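Local atomic coordinates of Fe(2+) transporter FeoB (Escherichia coli, PDB entry 3I8S), a protein that drives uptake of ferrous iron across the inner membrane, probably coupling GTP binding by its cytosolic G domain to channel opening. Residues 40-45 with 51-56. Numbering follows the deposited sequence.
Sequences RKEGQF and QVTLVD
Residues 40-45 and 51-56 run antiparallel as the two arms of a beta hairpin in the FeoB G domain, their axes 4.6 Å apart at closest approach. Gly-43 and Leu-54 form a hydrogen-bonded pair, in which Gly-43 N to Leu-54 O and Leu-54 N to Gly-43 O both measure 2.9 Å, and Phe-45 pairs with Val-52 in the same way. Gln-44 faces Thr-53 between them, and Glu-42 faces Val-55 beyond Gly-43, both as non-hydrogen-bonded pairs.

On the Phe-45 face, the ring lies over Val-52, whose CB sits 4.0 Å from the ring centroid in a CH-pi contact, while Leu-54 CB meets the ring edge. With chi1 at 71°, Phe-45 CG stands between its backbone N and carbonyl carbon, which carries the ring across to the neighbouring strand. The Leu-54 side chain packs on Phe-20 and Leu-23 of helix 16-24. On the other face, Glu-42 lies alongside Val-55, OE1 3.6 Å from Val-55 CG2. Arg-40 NH2 reaches that same OE1 in its guanidinium plane, and Arg-29 pairs with OE2. With alanine at Glu-42, Arg-40 and Arg-29 would probably both lose the carboxylate that they share. At the end near Lys-16 of the P-loop, Asp-56 N donates to Lys-41 O at 3.0 Å.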
ATOM      1  N   ARG A  40       0.477  18.062   6.873  1.00 24.86           N
ATOM      2  CA  ARG A  40       0.104  17.586   5.554  1.00 25.27           C
ATOM      3  C   ARG A  40       0.923  18.381   4.542  1.00 24.17           C
ATOM      4  O   ARG A  40       0.829  19.614   4.536  1.00 23.53           O
ATOM      5  CB  ARG A  40      -1.393  17.768   5.313  1.00 24.82           C
ATOM      6  CG  ARG A  40      -1.800  17.520   3.882  1.00 24.62           C
ATOM      7  CD  ARG A  40      -3.320  17.453   3.644  1.00 28.09           C
ATOM      8  NE  ARG A  40      -3.589  17.254   2.195  1.00 27.82           N
ATOM      9  CZ  ARG A  40      -4.691  16.706   1.678  1.00 30.94           C
ATOM     10  NH1 ARG A  40      -5.705  16.321   2.452  1.00 33.50           N
ATOM     11  NH2 ARG A  40      -4.807  16.574   0.376  1.00 32.34           N
ATOM     12  N   LYS A  41       1.800  17.702   3.816  1.00 23.89           N
ATOM     13  CA  LYS A  41       2.634  18.334   2.793  1.00 25.96           C
ATOM     14  C   LYS A  41       2.149  17.858   1.443  1.00 24.32           C
ATOM     15  O   LYS A  41       1.843  16.683   1.292  1.00 24.34           O
ATOM     16  CB  LYS A  41       4.108  17.855   2.904  1.00 26.56           C
ATOM     17  CG  LYS A  41       5.001  18.409   4.050  1.00 31.56           C
ATOM     18  CD  LYS A  41       6.505  18.467   3.518  1.00 31.84           C
ATOM     19  CE  LYS A  41       7.601  18.055   4.533  1.00 33.99           C
ATOM     20  NZ  LYS A  41       8.461  19.184   4.958  1.00 37.11           N
ATOM     21  N   GLU A  42       2.097  18.753   0.469  1.00 23.87           N
ATOM     22  CA  GLU A  42       1.860  18.362  -0.900  1.00 24.83           C
ATOM     23  C   GLU A  42       2.589  19.297  -1.822  1.00 22.62           C
ATOM     24  O   GLU A  42       3.054  20.351  -1.394  1.00 22.92           O
ATOM     25  CB  GLU A  42       0.369  18.221  -1.199  1.00 25.65           C
ATOM     26  CG  GLU A  42      -0.462  19.387  -1.157  1.00 26.99           C
ATOM     27  CD  GLU A  42      -1.919  18.988  -1.492  1.00 30.80           C
ATOM     28  OE1 GLU A  42      -2.493  18.093  -0.803  1.00 36.32           O
ATOM     29  OE2 GLU A  42      -2.471  19.587  -2.423  1.00 34.85           O
ATOM     30  N   GLY A  43       2.785  18.862  -3.051  1.00 21.95           N
ATOM     31  CA  GLY A  43       3.561  19.615  -4.004  1.00 22.29           C
ATOM     32  C   GLY A  43       3.191  19.281  -5.409  1.00 22.30           C
ATOM     33  O   GLY A  43       2.314  18.449  -5.658  1.00 24.37           O
ATOM     34  N   GLN A  44       3.839  19.942  -6.343  1.00 23.52           N
ATOM     35  CA  GLN A  44       3.517  19.774  -7.748  1.00 24.13           C
ATOM     36  C   GLN A  44       4.736  19.394  -8.534  1.00 23.17           C
ATOM     37  O   GLN A  44       5.848  19.805  -8.215  1.00 23.73           O
ATOM     38  CB  GLN A  44       2.938  21.062  -8.349  1.00 25.22           C
ATOM     39  CG  GLN A  44       1.764  21.612  -7.604  1.00 30.30           C
ATOM     40  CD  GLN A  44       0.471  21.432  -8.329  1.00 38.00           C
ATOM     41  OE1 GLN A  44       0.272  22.000  -9.412  1.00 39.47           O
ATOM     42  NE2 GLN A  44      -0.454  20.693  -7.720  1.00 43.10           N
ATOM     43  N   PHE A  45       4.513  18.659  -9.617  1.00 23.18           N
ATOM     44  CA  PHE A  45       5.559  18.405 -10.608  1.00 23.22           C
ATOM     45  C   PHE A  45       4.898  17.926 -11.871  1.00 22.82           C
ATOM     46  O   PHE A  45       3.680  17.634 -11.906  1.00 23.75           O
ATOM     47  CB  PHE A  45       6.619  17.383 -10.142  1.00 24.39           C
ATOM     48  CG  PHE A  45       6.144  15.970 -10.062  1.00 23.88           C
ATOM     49  CD1 PHE A  45       5.614  15.481  -8.877  1.00 24.55           C
ATOM     50  CD2 PHE A  45       6.309  15.094 -11.132  1.00 24.96           C
ATOM     51  CE1 PHE A  45       5.188  14.169  -8.784  1.00 26.42           C
ATOM     52  CE2 PHE A  45       5.905  13.790 -11.056  1.00 25.88           C
ATOM     53  CZ  PHE A  45       5.326  13.315  -9.870  1.00 27.58           C
ATOM     54  N   GLN A  51       0.379  16.955 -15.416  1.00 20.68           N
ATOM     55  CA  GLN A  51       0.576  17.842 -14.289  1.00 22.18           C
ATOM     56  C   GLN A  51       0.107  17.105 -13.061  1.00 21.75           C
ATOM     57  O   GLN A  51      -1.047  16.664 -12.989  1.00 22.43           O
ATOM     58  CB  GLN A  51      -0.242  19.131 -14.499  1.00 23.03           C
ATOM     59  CG  GLN A  51       0.280  19.948 -15.624  1.00 28.56           C
ATOM     60  CD  GLN A  51       1.754  20.201 -15.461  1.00 35.31           C
ATOM     61  OE1 GLN A  51       2.242  20.452 -14.341  1.00 40.76           O
ATOM     62  NE2 GLN A  51       2.489  20.087 -16.557  1.00 42.04           N
ATOM     63  N   VAL A  52       1.013  16.922 -12.099  1.00 21.40           N
ATOM     64  CA  VAL A  52       0.775  16.099 -10.920  1.00 21.84           C
ATOM     65  C   VAL A  52       0.736  16.900  -9.603  1.00 22.13           C
ATOM     66  O   VAL A  52       1.519  17.832  -9.389  1.00 22.52           O
ATOM     67  CB  VAL A  52       1.879  14.998 -10.769  1.00 20.65           C
ATOM     68  CG1 VAL A  52       1.706  14.191  -9.426  1.00 23.59           C
ATOM     69  CG2 VAL A  52       1.914  14.070 -12.015  1.00 22.64           C
ATOM     70  N   THR A  53      -0.230  16.549  -8.768  1.00 22.24           N
ATOM     71  CA  THR A  53      -0.237  16.922  -7.357  1.00 23.01           C
ATOM     72  C   THR A  53       0.165  15.685  -6.613  1.00 22.94           C
ATOM     73  O   THR A  53      -0.488  14.644  -6.735  1.00 22.31           O
ATOM     74  CB  THR A  53      -1.627  17.391  -6.854  1.00 23.69           C
ATOM     75  OG1 THR A  53      -2.015  18.588  -7.565  1.00 25.50           O
ATOM     76  CG2 THR A  53      -1.599  17.692  -5.359  1.00 23.99           C
ATOM     77  N   LEU A  54       1.209  15.826  -5.809  1.00 23.34           N
ATOM     78  CA  LEU A  54       1.775  14.763  -4.984  1.00 23.28           C
ATOM     79  C   LEU A  54       1.503  15.055  -3.523  1.00 22.71           C
ATOM     80  O   LEU A  54       1.940  16.066  -2.996  1.00 20.64           O
ATOM     81  CB  LEU A  54       3.296  14.679  -5.222  1.00 22.51           C
ATOM     82  CG  LEU A  54       4.057  13.528  -4.602  1.00 24.70           C
ATOM     83  CD1 LEU A  54       3.526  12.220  -5.228  1.00 24.97           C
ATOM     84  CD2 LEU A  54       5.620  13.765  -4.755  1.00 22.95           C
ATOM     85  N   VAL A  55       0.770  14.165  -2.881  1.00 22.52           N
ATOM     86  CA  VAL A  55       0.387  14.274  -1.485  1.00 24.34           C
ATOM     87  C   VAL A  55       1.245  13.320  -0.669  1.00 25.53           C
ATOM     88  O   VAL A  55       1.239  12.085  -0.890  1.00 26.04           O
ATOM     89  CB  VAL A  55      -1.133  13.940  -1.296  1.00 24.37           C
ATOM     90  CG1 VAL A  55      -1.495  14.055   0.188  1.00 24.23           C
ATOM     91  CG2 VAL A  55      -1.995  14.846  -2.167  1.00 25.07           C
ATOM     92  N   ASP A  56       2.022  13.875   0.231  1.00 25.98           N
ATOM     93  CA  ASP A  56       2.958  13.076   1.023  1.00 26.23           C
ATOM     94  C   ASP A  56       2.208  12.479   2.203  1.00 26.87           C
ATOM     95  O   ASP A  56       1.784  13.222   3.092  1.00 29.62           O
ATOM     96  CB  ASP A  56       4.085  13.961   1.538  1.00 26.72           C
ATOM     97  CG  ASP A  56       5.131  13.175   2.355  1.00 28.92           C
ATOM     98  OD1 ASP A  56       5.387  11.992   2.088  1.00 33.67           O
ATOM     99  OD2 ASP A  56       5.710  13.807   3.228  1.00 39.45           O
TER
HETATM  100  O   HOH W   1       1.528  14.841   4.883  1.00 27.76           O